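Local coordinates for protein ATP phosphoribosyltransferase regulatory subunit (Bacillus halodurans, PDB 3OD1) that is probably required, together with the HisG subunit, for the first step of histidine biosynthesis and may allow its feedback regulation by histidine, at residues I46-L51 with T86-R91; L106-N111 with G130-G135; E52-V57 with T78-P83. One frame throughout, in Å; residues are numbered along the deposited sequence.

Interaction 1 of 3, residues I46-L51 with T86-R91; sequences IETPTL and TAPIAR
Ile46 carries CG1 between its backbone N and carbonyl carbon (chi1 46°), which sets CD1 down on Ile89, while Arg91 leaves its helix with CG anti to the backbone N and then bends at chi3 (51°), which sets the guanidinium group beside Thr48 and Pro49. The extended segment 46-51, which follows helix 21-40 and the short strand 44-45, is consistent with the proline-bearing end of motif 1, the dimer-forming element of class II synthetase cores; here it packs against the first turns of helix 86-94. At one end the contact is aliphatic: Ile46 CD1 lies 3.6 Å from Ile89 CG1 and 3.8 Å from Ile89 CD1. In the middle Thr48 crosses Pro88 at about a right angle, with its OG1 3.6 Å and its CG2 3.9 Å from Pro88 CB. At the other end Arg91 NH2 approaches Pro49 CD obliquely, at 3.5 Å, with Thr48 CB near the plane at the guanidinium edge. The charge is met by Glu52 through NH2 and by Asp18 of the second subunit through NH1, tying this buried packing to the dimer interface. Pro88 O stands 4.0 Å above one guanidinium face, displaced toward its rim.

Interaction 2 of 3, residues L106-N111 with G130-G135; sequences LAYQSN and GVELIG
Leu106 and Glu132 grip each other through two backbone hydrogen bonds, Glu132 N to Leu106 O at 2.8 Å and Leu106 N to Glu132 O at 3.0 Å, the latter almost straight (174° at the hydrogen). Two residues along each strand, Tyr108 and Gly130 form a second such pair, with Tyr108 N 3.0 Å from Gly130 O and the return bond from Gly130 N to Tyr108 O longer. A water joins the side chains beyond: it accepts from Tyr108 OH at 2.5 Å and donates to Glu132 OE2 at 2.6 Å. Gln128 also bonds the tyrosine hydroxyl, and Tyr300 and Thr86 hold the two carboxylate oxygens. The strands 104-113 and 125-134 make an antiparallel hairpin that probably corresponds to motif 2 of class II synthetases, within the large central sheet. With CG set between the backbone N and the carbonyl carbon (chi1 59°), the Tyr108 ring swings across to the neighbouring strand and presents one face to Gly130, whose CA sits 4.0 Å from the ring centroid in a CH-pi contact. A CB on Gly130 would run into the hydroxyl. Were Tyr108 an alanine, the ring face over Gly130 would be lost, and Gln128 and the water on Glu132 would probably be left without the hydroxyl that they bond. On the opposite sheet face Ala107 CB meets Val131 CG1 at 4.1 Å, under helix 21-40.

Interaction 3 of 3, residues E52-V57 with T78-P83; sequences EYYETV and TLVLRP
The rings of Tyr53 and Tyr54 meet segment 78-83 differently: Tyr53 has Leu79 CD2 set obliquely to its ring, with Thr78 O more distant at the edge, whereas Tyr54 takes Val80 CG1 at its edge and Thr78 CG2 at an oblique angle. They stand where strand 51-53, an outer strand of a small three-stranded antiparallel sheet, passes directly into helix 54-60, with Tyr53 at the N-cap position. Strand 78-81 is the middle strand and pairs on its other side with strand 69-72. Tyr53 runs beside Leu79 in the same direction, its CD1 3.5 Å from Leu79 CD2, and residues of the second subunit pack on both. Tyr54, its CG anti to the backbone N (chi1 166°), lies alongside Thr78, with CB 3.7 Å from Thr78 CG2, and crosses Val80 at about a right angle, CB 3.8 Å from Val80 CG1. Its hydroxyl is bonded to Asp65. In the backbone, Glu52 and Val80 form a hydrogen-bonded pair: Val80 N reaches Glu52 O at 2.9 Å, with a nearly straight bond of 169°. The Glu52 carboxylate makes its salt bridge with Arg91. As the strand gives way to the helix, Thr78 O receives Tyr54 N at 3.1 Å. The same oxygen accepts a hydrogen bond from a water at 2.8 Å, and that water in turn accepts from Glu55 N at 2.9 Å.

Overall arrangement
All three contacts are largely buried, but interaction 2 lies deepest, its centre about 10 Å from the centre of the chain, and interaction 3 farthest out, its centre about 20 Å from the same point, where the partly exposed Tyr54 and Thr78 enter. Interactions 2 and 3 are strand pairings in two different sheets, both with bridging waters; interaction 1, between them, is side-chain packing of a loop on a helix. That helix, 86-94, reaches both neighbouring contacts, and the loop does so through its backbone, Ile46 N bonding Ala107 O and Thr50 O bonding Arg82 N. Arg82 links interactions 2 and 3 directly through its NE and Asn111 O. Interactions 1 and 3 also touch the second subunit.

Interaction 1 of 3, residues I46-L51 with T86-R91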
ATOM      1  N   ILE B  46       2.393  11.256  -1.275  1.00 28.72           N
ATOM      2  CA  ILE B  46       1.195  11.219  -2.103  1.00 29.19           C
ATOM      3  C   ILE B  46       0.918   9.784  -2.525  1.00 35.92           C
ATOM      4  O   ILE B  46       1.715   8.879  -2.220  1.00 32.37           O
ATOM      5  CB  ILE B  46       1.302  12.142  -3.352  1.00 29.64           C
ATOM      6  CG1 ILE B  46       2.649  11.961  -4.063  1.00 29.85           C
ATOM      7  CG2 ILE B  46       1.088  13.595  -2.950  1.00 34.76           C
ATOM      8  CD1 ILE B  46       2.747  10.662  -4.885  1.00 28.63           C
ATOM      9  N   GLU B  47      -0.220   9.570  -3.184  1.00 30.67           N
ATOM     10  CA  GLU B  47      -0.441   8.319  -3.905  1.00 31.98           C
ATOM     11  C   GLU B  47      -0.998   8.588  -5.294  1.00 33.88           C
ATOM     12  O   GLU B  47      -1.638   9.612  -5.537  1.00 35.41           O
ATOM     13  CB  GLU B  47      -1.343   7.357  -3.120  1.00 26.26           C
ATOM     14  CG  GLU B  47      -0.709   6.927  -1.797  1.00 44.16           C
ATOM     15  CD  GLU B  47      -1.597   6.016  -0.937  1.00 59.43           C
ATOM     16  OE1 GLU B  47      -2.841   6.074  -1.063  1.00 63.32           O
ATOM     17  OE2 GLU B  47      -1.033   5.252  -0.117  1.00 59.06           O
ATOM     18  N   THR B  48      -0.711   7.679  -6.216  1.00 32.38           N
ATOM     19  CA  THR B  48      -1.231   7.763  -7.579  1.00 30.52           C
ATOM     20  C   THR B  48      -1.882   6.415  -7.874  1.00 35.19           C
ATOM     21  O   THR B  48      -1.753   5.481  -7.069  1.00 35.52           O
ATOM     22  CB  THR B  48      -0.099   8.018  -8.589  1.00 31.14           C
ATOM     23  OG1 THR B  48       0.870   6.970  -8.469  1.00 26.92           O
ATOM     24  CG2 THR B  48       0.574   9.365  -8.331  1.00 36.32           C
ATOM     25  N   PRO B  49      -2.585   6.297  -9.013  1.00 37.06           N
ATOM     26  CA  PRO B  49      -3.357   5.069  -9.261  1.00 32.22           C
ATOM     27  C   PRO B  49      -2.483   3.891  -9.638  1.00 32.15           C
ATOM     28  O   PRO B  49      -1.336   4.051 -10.064  1.00 32.23           O
ATOM     29  CB  PRO B  49      -4.233   5.431 -10.472  1.00 28.51           C
ATOM     30  CG  PRO B  49      -4.226   6.946 -10.513  1.00 31.90           C
ATOM     31  CD  PRO B  49      -2.854   7.325 -10.036  1.00 38.12           C
ATOM     32  N   THR B  50      -3.064   2.707  -9.522  1.00 34.08           N
ATOM     33  CA  THR B  50      -2.383   1.495  -9.911  1.00 30.99           C
ATOM     34  C   THR B  50      -2.228   1.431 -11.435  1.00 28.61           C
ATOM     35  O   THR B  50      -1.270   0.868 -11.944  1.00 34.58           O
ATOM     36  CB  THR B  50      -3.155   0.275  -9.395  1.00 29.80           C
ATOM     37  OG1 THR B  50      -3.168   0.312  -7.962  1.00 32.12           O
ATOM     38  CG2 THR B  50      -2.496  -1.016  -9.867  1.00 32.58           C
ATOM     39  N   LEU B  51      -3.173   2.027 -12.155  1.00 33.22           N
ATOM     40  CA  LEU B  51      -3.171   1.975 -13.615  1.00 31.15           C
ATOM     41  C   LEU B  51      -2.920   3.348 -14.225  1.00 31.76           C
ATOM     42  O   LEU B  51      -3.556   4.331 -13.835  1.00 31.76           O
ATOM     43  CB  LEU B  51      -4.523   1.462 -14.116  1.00 30.76           C
ATOM     44  CG  LEU B  51      -4.824  -0.010 -13.814  1.00 35.95           C
ATOM     45  CD1 LEU B  51      -6.317  -0.292 -13.936  1.00 33.07           C
ATOM     46  CD2 LEU B  51      -4.034  -0.902 -14.746  1.00 36.31           C
ATOM     47  N   THR B  86       7.950   8.082 -10.420  1.00 29.76           N
ATOM     48  CA  THR B  86       8.450   9.362 -10.913  1.00 29.48           C
ATOM     49  C   THR B  86       7.570   9.931 -12.033  1.00 31.75           C
ATOM     50  O   THR B  86       7.181  11.103 -11.993  1.00 35.63           O
ATOM     51  CB  THR B  86       9.912   9.280 -11.384  1.00 28.74           C
ATOM     52  OG1 THR B  86      10.731   8.793 -10.313  1.00 29.75           O
ATOM     53  CG2 THR B  86      10.402  10.665 -11.818  1.00 31.53           C
ATOM     54  N   ALA B  87       7.252   9.114 -13.030  1.00 32.56           N
ATOM     55  CA  ALA B  87       6.401   9.598 -14.116  1.00 34.96           C
ATOM     56  C   ALA B  87       4.967   9.918 -13.636  1.00 31.60           C
ATOM     57  O   ALA B  87       4.384  10.950 -14.013  1.00 33.16           O
ATOM     58  CB  ALA B  87       6.419   8.628 -15.304  1.00 33.60           C
ATOM     59  N   PRO B  88       4.388   9.050 -12.781  1.00 33.79           N
ATOM     60  CA  PRO B  88       3.091   9.437 -12.215  1.00 33.89           C
ATOM     61  C   PRO B  88       3.189  10.726 -11.402  1.00 34.06           C
ATOM     62  O   PRO B  88       2.287  11.551 -11.482  1.00 34.69           O
ATOM     63  CB  PRO B  88       2.712   8.232 -11.337  1.00 31.45           C
ATOM     64  CG  PRO B  88       3.354   7.062 -12.065  1.00 30.40           C
ATOM     65  CD  PRO B  88       4.683   7.619 -12.561  1.00 27.05           C
ATOM     66  N   ILE B  89       4.275  10.922 -10.660  1.00 32.85           N
ATOM     67  CA  ILE B  89       4.392  12.158  -9.894  1.00 30.71           C
ATOM     68  C   ILE B  89       4.543  13.367 -10.837  1.00 32.06           C
ATOM     69  O   ILE B  89       4.003  14.434 -10.574  1.00 33.52           O
ATOM     70  CB  ILE B  89       5.517  12.084  -8.845  1.00 35.44           C
ATOM     71  CG1 ILE B  89       5.045  11.230  -7.659  1.00 33.94           C
ATOM     72  CG2 ILE B  89       5.914  13.485  -8.384  1.00 36.74           C
ATOM     73  CD1 ILE B  89       6.123  10.910  -6.664  1.00 33.27           C
ATOM     74  N   ALA B  90       5.244  13.182 -11.949  1.00 28.56           N
ATOM     75  CA  ALA B  90       5.366  14.260 -12.930  1.00 32.53           C
ATOM     76  C   ALA B  90       3.985  14.646 -13.469  1.00 36.57           C
ATOM     77  O   ALA B  90       3.667  15.835 -13.598  1.00 34.17           O
ATOM     78  CB  ALA B  90       6.301  13.860 -14.065  1.00 28.66           C
ATOM     79  N   ARG B  91       3.166  13.642 -13.777  1.00 29.88           N
ATOM     80  CA  ARG B  91       1.794  13.896 -14.222  1.00 32.56           C
ATOM     81  C   ARG B  91       1.019  14.680 -13.169  1.00 34.38           C
ATOM     82  O   ARG B  91       0.316  15.641 -13.477  1.00 35.29           O
ATOM     83  CB  ARG B  91       1.043  12.592 -14.553  1.00 34.67           C
ATOM     84  CG  ARG B  91      -0.423  12.833 -15.019  1.00 35.54           C
ATOM     85  CD  ARG B  91      -1.202  11.533 -15.293  1.00 38.06           C
ATOM     86  NE  ARG B  91      -1.113  10.581 -14.182  1.00 34.90           N
ATOM     87  CZ  ARG B  91      -1.530  10.817 -12.940  1.00 37.68           C
ATOM     88  NH1 ARG B  91      -2.089  11.978 -12.627  1.00 33.92           N
ATOM     89  NH2 ARG B  91      -1.377   9.885 -12.001  1.00 33.17           N
TER

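Interaction 2 of 3, residues L106-N111 with G130-G135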
ATOM      1  N   LEU B 106       8.035  15.788  -2.842  1.00 32.15           N
ATOM      2  CA  LEU B 106       7.001  14.781  -2.744  1.00 31.32           C
ATOM      3  C   LEU B 106       7.647  13.432  -2.497  1.00 34.02           C
ATOM      4  O   LEU B 106       8.818  13.225  -2.840  1.00 29.13           O
ATOM      5  CB  LEU B 106       6.162  14.774  -4.020  1.00 34.11           C
ATOM      6  CG  LEU B 106       5.378  16.063  -4.302  1.00 34.33           C
ATOM      7  CD1 LEU B 106       4.874  16.097  -5.727  1.00 32.57           C
ATOM      8  CD2 LEU B 106       4.203  16.216  -3.357  1.00 32.27           C
ATOM      9  N   ALA B 107       6.883  12.522  -1.900  1.00 26.98           N
ATOM     10  CA  ALA B 107       7.406  11.221  -1.486  1.00 28.61           C
ATOM     11  C   ALA B 107       6.361  10.146  -1.720  1.00 32.69           C
ATOM     12  O   ALA B 107       5.176  10.447  -1.904  1.00 32.59           O
ATOM     13  CB  ALA B 107       7.808  11.219   0.014  1.00 28.28           C
ATOM     14  N   TYR B 108       6.794   8.889  -1.724  1.00 33.19           N
ATOM     15  CA  TYR B 108       5.857   7.793  -1.942  1.00 31.70           C
ATOM     16  C   TYR B 108       6.367   6.525  -1.284  1.00 32.57           C
ATOM     17  O   TYR B 108       7.551   6.396  -1.003  1.00 30.29           O
ATOM     18  CB  TYR B 108       5.672   7.544  -3.441  1.00 28.59           C
ATOM     19  CG  TYR B 108       6.977   7.205  -4.132  1.00 31.91           C
ATOM     20  CD1 TYR B 108       7.797   8.206  -4.634  1.00 27.72           C
ATOM     21  CD2 TYR B 108       7.406   5.884  -4.249  1.00 29.82           C
ATOM     22  CE1 TYR B 108       9.011   7.905  -5.269  1.00 30.55           C
ATOM     23  CE2 TYR B 108       8.619   5.568  -4.873  1.00 31.55           C
ATOM     24  CZ  TYR B 108       9.414   6.582  -5.386  1.00 34.74           C
ATOM     25  OH  TYR B 108      10.620   6.271  -5.996  1.00 31.57           O
ATOM     26  N   GLN B 109       5.448   5.600  -1.026  1.00 23.76           N
ATOM     27  CA  GLN B 109       5.795   4.241  -0.670  1.00 27.96           C
ATOM     28  C   GLN B 109       4.745   3.399  -1.392  1.00 34.39           C
ATOM     29  O   GLN B 109       3.568   3.400  -1.024  1.00 30.64           O
ATOM     30  CB  GLN B 109       5.723   4.045   0.847  1.00 28.88           C
ATOM     31  CG  GLN B 109       6.057   2.648   1.302  1.00 29.56           C
ATOM     32  CD  GLN B 109       5.921   2.473   2.816  1.00 42.38           C
ATOM     33  OE1 GLN B 109       6.043   3.436   3.575  1.00 36.86           O
ATOM     34  NE2 GLN B 109       5.686   1.231   3.255  1.00 35.10           N
ATOM     35  N   SER B 110       5.161   2.718  -2.451  1.00 32.36           N
ATOM     36  CA  SER B 110       4.201   2.129  -3.371  1.00 34.67           C
ATOM     37  C   SER B 110       4.721   0.871  -4.027  1.00 29.89           C
ATOM     38  O   SER B 110       5.922   0.733  -4.285  1.00 34.43           O
ATOM     39  CB  SER B 110       3.862   3.127  -4.488  1.00 42.02           C
ATOM     40  OG  SER B 110       3.409   4.362  -3.969  1.00 46.41           O
ATOM     41  N   ASN B 111       3.800  -0.030  -4.348  1.00 27.71           N
ATOM     42  CA  ASN B 111       4.137  -1.150  -5.218  1.00 27.36           C
ATOM     43  C   ASN B 111       4.226  -0.690  -6.662  1.00 29.86           C
ATOM     44  O   ASN B 111       3.346   0.020  -7.162  1.00 32.77           O
ATOM     45  CB  ASN B 111       3.093  -2.251  -5.107  1.00 25.52           C
ATOM     46  CG  ASN B 111       3.102  -2.929  -3.754  1.00 37.29           C
ATOM     47  OD1 ASN B 111       4.046  -2.798  -2.982  1.00 39.29           O
ATOM     48  ND2 ASN B 111       2.044  -3.664  -3.465  1.00 42.53           N
ATOM     49  N   GLY B 130      10.577   6.389  -2.005  1.00 31.09           N
ATOM     50  CA  GLY B 130      11.497   7.415  -2.455  1.00 27.16           C
ATOM     51  C   GLY B 130      10.886   8.798  -2.445  1.00 33.52           C
ATOM     52  O   GLY B 130       9.798   9.000  -1.891  1.00 31.64           O
ATOM     53  N   VAL B 131      11.596   9.738  -3.072  1.00 29.62           N
ATOM     54  CA  VAL B 131      11.215  11.151  -3.109  1.00 28.11           C
ATOM     55  C   VAL B 131      11.520  11.741  -4.473  1.00 33.93           C
ATOM     56  O   VAL B 131      12.392  11.239  -5.204  1.00 29.25           O
ATOM     57  CB  VAL B 131      12.020  11.988  -2.080  1.00 29.92           C
ATOM     58  CG1 VAL B 131      11.882  11.412  -0.674  1.00 27.53           C
ATOM     59  CG2 VAL B 131      13.507  12.057  -2.475  1.00 30.36           C
ATOM     60  N   GLU B 132      10.800  12.812  -4.810  1.00 30.40           N
ATOM     61  CA  GLU B 132      11.110  13.638  -5.974  1.00 34.11           C
ATOM     62  C   GLU B 132      11.221  15.071  -5.467  1.00 33.86           C
ATOM     63  O   GLU B 132      10.377  15.526  -4.687  1.00 29.91           O
ATOM     64  CB  GLU B 132       9.985  13.567  -7.019  1.00 26.79           C
ATOM     65  CG  GLU B 132       9.526  12.157  -7.347  1.00 30.59           C
ATOM     66  CD  GLU B 132      10.611  11.324  -8.009  1.00 37.90           C
ATOM     67  OE1 GLU B 132      11.630  11.895  -8.459  1.00 32.71           O
ATOM     68  OE2 GLU B 132      10.440  10.089  -8.078  1.00 33.52           O
ATOM     69  N   LEU B 133      12.265  15.766  -5.891  1.00 29.93           N
ATOM     70  CA  LEU B 133      12.441  17.170  -5.571  1.00 27.99           C
ATOM     71  C   LEU B 133      12.466  17.905  -6.906  1.00 32.26           C
ATOM     72  O   LEU B 133      13.406  17.778  -7.685  1.00 31.78           O
ATOM     73  CB  LEU B 133      13.729  17.393  -4.776  1.00 29.33           C
ATOM     74  CG  LEU B 133      14.351  18.799  -4.767  1.00 38.71           C
ATOM     75  CD1 LEU B 133      13.350  19.862  -4.351  1.00 34.44           C
ATOM     76  CD2 LEU B 133      15.565  18.831  -3.847  1.00 41.43           C
ATOM     77  N   ILE B 134      11.398  18.638  -7.187  1.00 34.54           N
ATOM     78  CA  ILE B 134      11.155  19.113  -8.543  1.00 33.44           C
ATOM     79  C   ILE B 134      11.207  20.626  -8.620  1.00 32.43           C
ATOM     80  O   ILE B 134      10.577  21.315  -7.829  1.00 36.85           O
ATOM     81  CB  ILE B 134       9.786  18.650  -9.059  1.00 31.28           C
ATOM     82  CG1 ILE B 134       9.707  17.121  -9.054  1.00 35.01           C
ATOM     83  CG2 ILE B 134       9.542  19.190 -10.474  1.00 26.31           C
ATOM     84  CD1 ILE B 134       8.282  16.610  -9.017  1.00 35.31           C
ATOM     85  N   GLY B 135      11.977  21.138  -9.571  1.00 32.46           N
ATOM     86  CA  GLY B 135      12.042  22.574  -9.791  1.00 35.79           C
ATOM     87  C   GLY B 135      13.174  23.289  -9.074  1.00 38.92           C
ATOM     88  O   GLY B 135      13.162  24.509  -8.979  1.00 41.88           O
TER
HETATM   89  O   HOH W   1      11.927   8.160  -7.062  1.00 31.74           O

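Interaction 3 of 3, residues E52-V57 with T78-P83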
ATOM      1  N   GLU B  52      -1.996   3.406 -15.176  1.00 29.33           N
ATOM      2  CA  GLU B  52      -1.785   4.610 -15.978  1.00 31.42           C
ATOM      3  C   GLU B  52      -1.933   4.218 -17.446  1.00 30.45           C
ATOM      4  O   GLU B  52      -1.854   3.032 -17.790  1.00 35.06           O
ATOM      5  CB  GLU B  52      -0.392   5.216 -15.722  1.00 32.89           C
ATOM      6  CG  GLU B  52      -0.095   5.584 -14.263  1.00 32.34           C
ATOM      7  CD  GLU B  52      -0.507   7.005 -13.900  1.00 35.79           C
ATOM      8  OE1 GLU B  52      -1.087   7.704 -14.753  1.00 37.50           O
ATOM      9  OE2 GLU B  52      -0.251   7.424 -12.758  1.00 36.79           O
ATOM     10  N   TYR B  53      -2.180   5.197 -18.315  1.00 33.44           N
ATOM     11  CA  TYR B  53      -2.172   4.939 -19.754  1.00 33.80           C
ATOM     12  C   TYR B  53      -0.776   4.600 -20.234  1.00 37.76           C
ATOM     13  O   TYR B  53       0.202   5.222 -19.825  1.00 40.64           O
ATOM     14  CB  TYR B  53      -2.664   6.156 -20.539  1.00 33.67           C
ATOM     15  CG  TYR B  53      -4.154   6.326 -20.525  1.00 33.74           C
ATOM     16  CD1 TYR B  53      -4.988   5.401 -21.136  1.00 37.54           C
ATOM     17  CD2 TYR B  53      -4.735   7.427 -19.897  1.00 35.55           C
ATOM     18  CE1 TYR B  53      -6.375   5.574 -21.116  1.00 38.86           C
ATOM     19  CE2 TYR B  53      -6.097   7.607 -19.876  1.00 34.18           C
ATOM     20  CZ  TYR B  53      -6.913   6.681 -20.484  1.00 41.44           C
ATOM     21  OH  TYR B  53      -8.271   6.885 -20.451  1.00 48.85           O
ATOM     22  N   TYR B  54      -0.682   3.614 -21.115  1.00 33.87           N
ATOM     23  CA  TYR B  54       0.599   3.264 -21.713  1.00 37.57           C
ATOM     24  C   TYR B  54       1.163   4.392 -22.582  1.00 40.76           C
ATOM     25  O   TYR B  54       2.345   4.739 -22.484  1.00 36.22           O
ATOM     26  CB  TYR B  54       0.448   2.000 -22.552  1.00 42.42           C
ATOM     27  CG  TYR B  54       1.608   1.736 -23.473  1.00 41.85           C
ATOM     28  CD1 TYR B  54       2.866   1.434 -22.972  1.00 39.30           C
ATOM     29  CD2 TYR B  54       1.444   1.772 -24.849  1.00 46.17           C
ATOM     30  CE1 TYR B  54       3.928   1.180 -23.819  1.00 40.12           C
ATOM     31  CE2 TYR B  54       2.498   1.521 -25.702  1.00 44.86           C
ATOM     32  CZ  TYR B  54       3.736   1.231 -25.185  1.00 49.49           C
ATOM     33  OH  TYR B  54       4.784   0.981 -26.037  1.00 52.16           O
ATOM     34  N   GLU B  55       0.310   4.962 -23.428  1.00 45.98           N
ATOM     35  CA  GLU B  55       0.770   5.912 -24.439  1.00 52.62           C
ATOM     36  C   GLU B  55       1.296   7.212 -23.837  1.00 50.06           C
ATOM     37  O   GLU B  55       2.042   7.930 -24.480  1.00 52.04           O
ATOM     38  CB  GLU B  55      -0.336   6.201 -25.460  1.00 54.97           C
ATOM     39  CG  GLU B  55      -0.656   5.024 -26.371  1.00 62.42           C
ATOM     40  CD  GLU B  55       0.539   4.566 -27.208  1.00 74.95           C
ATOM     41  OE1 GLU B  55       1.556   5.295 -27.273  1.00 80.36           O
ATOM     42  OE2 GLU B  55       0.456   3.469 -27.805  1.00 75.92           O
ATOM     43  N   THR B  56       0.907   7.505 -22.602  1.00 48.07           N
ATOM     44  CA  THR B  56       1.377   8.711 -21.929  1.00 46.94           C
ATOM     45  C   THR B  56       2.455   8.405 -20.882  1.00 44.28           C
ATOM     46  O   THR B  56       3.647   8.514 -21.158  1.00 42.89           O
ATOM     47  CB  THR B  56       0.206   9.489 -21.293  1.00 48.25           C
ATOM     48  OG1 THR B  56      -0.475   8.656 -20.343  1.00 40.83           O
ATOM     49  CG2 THR B  56      -0.784   9.937 -22.379  1.00 43.38           C
ATOM     50  N   VAL B  57       2.030   8.006 -19.687  1.00 39.18           N
ATOM     51  CA  VAL B  57       2.955   7.690 -18.604  1.00 37.41           C
ATOM     52  C   VAL B  57       3.826   6.476 -18.931  1.00 32.65           C
ATOM     53  O   VAL B  57       5.038   6.481 -18.691  1.00 36.48           O
ATOM     54  CB  VAL B  57       2.177   7.450 -17.290  1.00 39.44           C
ATOM     55  CG1 VAL B  57       3.088   6.888 -16.209  1.00 36.09           C
ATOM     56  CG2 VAL B  57       1.490   8.741 -16.848  1.00 44.85           C
ATOM     57  N   THR B  78      -4.543   0.411 -24.235  1.00 36.42           N
ATOM     58  CA  THR B  78      -3.473  -0.238 -23.492  1.00 38.18           C
ATOM     59  C   THR B  78      -3.148   0.559 -22.243  1.00 46.46           C
ATOM     60  O   THR B  78      -2.835   1.753 -22.316  1.00 42.17           O
ATOM     61  CB  THR B  78      -2.193  -0.378 -24.323  1.00 42.00           C
ATOM     62  OG1 THR B  78      -2.497  -1.022 -25.570  1.00 47.04           O
ATOM     63  CG2 THR B  78      -1.156  -1.197 -23.554  1.00 42.91           C
ATOM     64  N   LEU B  79      -3.239  -0.104 -21.096  1.00 39.96           N
ATOM     65  CA  LEU B  79      -2.830   0.489 -19.837  1.00 38.58           C
ATOM     66  C   LEU B  79      -1.564  -0.217 -19.364  1.00 36.65           C
ATOM     67  O   LEU B  79      -1.217  -1.289 -19.864  1.00 35.39           O
ATOM     68  CB  LEU B  79      -3.942   0.347 -18.784  1.00 38.78           C
ATOM     69  CG  LEU B  79      -5.354   0.819 -19.186  1.00 39.24           C
ATOM     70  CD1 LEU B  79      -6.330   0.689 -18.017  1.00 33.32           C
ATOM     71  CD2 LEU B  79      -5.354   2.254 -19.726  1.00 32.00           C
ATOM     72  N   VAL B  80      -0.876   0.393 -18.405  1.00 33.79           N
ATOM     73  CA  VAL B  80       0.193  -0.274 -17.691  1.00 34.19           C
ATOM     74  C   VAL B  80      -0.129  -0.270 -16.203  1.00 32.39           C
ATOM     75  O   VAL B  80      -0.783   0.647 -15.705  1.00 34.45           O
ATOM     76  CB  VAL B  80       1.566   0.408 -17.914  1.00 36.40           C
ATOM     77  CG1 VAL B  80       1.923   0.417 -19.384  1.00 30.08           C
ATOM     78  CG2 VAL B  80       1.566   1.820 -17.354  1.00 35.96           C
ATOM     79  N   LEU B  81       0.288  -1.327 -15.513  1.00 31.22           N
ATOM     80  CA  LEU B  81       0.416  -1.281 -14.068  1.00 28.65           C
ATOM     81  C   LEU B  81       1.632  -0.402 -13.834  1.00 31.36           C
ATOM     82  O   LEU B  81       2.676  -0.622 -14.441  1.00 33.92           O
ATOM     83  CB  LEU B  81       0.620  -2.693 -13.508  1.00 26.03           C
ATOM     84  CG  LEU B  81      -0.603  -3.615 -13.630  1.00 36.21           C
ATOM     85  CD1 LEU B  81      -0.339  -5.044 -13.106  1.00 31.78           C
ATOM     86  CD2 LEU B  81      -1.811  -3.005 -12.908  1.00 34.23           C
ATOM     87  N   ARG B  82       1.504   0.614 -12.988  1.00 31.87           N
ATOM     88  CA  ARG B  82       2.561   1.615 -12.891  1.00 31.93           C
ATOM     89  C   ARG B  82       3.962   1.018 -12.725  1.00 28.17           C
ATOM     90  O   ARG B  82       4.239   0.240 -11.789  1.00 28.69           O
ATOM     91  CB  ARG B  82       2.282   2.619 -11.791  1.00 39.77           C
ATOM     92  CG  ARG B  82       2.117   1.973 -10.470  1.00 41.09           C
ATOM     93  CD  ARG B  82       2.390   2.944  -9.363  1.00 50.26           C
ATOM     94  NE  ARG B  82       2.158   2.304  -8.079  1.00 52.81           N
ATOM     95  CZ  ARG B  82       1.088   2.513  -7.332  1.00 45.63           C
ATOM     96  NH1 ARG B  82       0.164   3.369  -7.728  1.00 55.44           N
ATOM     97  NH2 ARG B  82       0.968   1.895  -6.171  1.00 47.32           N
ATOM     98  N   PRO B  83       4.859   1.389 -13.645  1.00 31.21           N
ATOM     99  CA  PRO B  83       6.235   0.900 -13.625  1.00 31.99           C
ATOM    100  C   PRO B  83       7.097   1.628 -12.593  1.00 31.48           C
ATOM    101  O   PRO B  83       8.106   1.080 -12.135  1.00 29.33           O
ATOM    102  CB  PRO B  83       6.722   1.186 -15.059  1.00 30.08           C
ATOM    103  CG  PRO B  83       5.856   2.295 -15.540  1.00 36.42           C
ATOM    104  CD  PRO B  83       4.517   2.044 -14.917  1.00 33.10           C
TER
HETATM  105  O   HOH W   2      -2.450   4.128 -23.758  1.00 32.80           O
HETATM  106  O   HOH W   3      -1.210   1.108 -27.692  1.00 53.92           O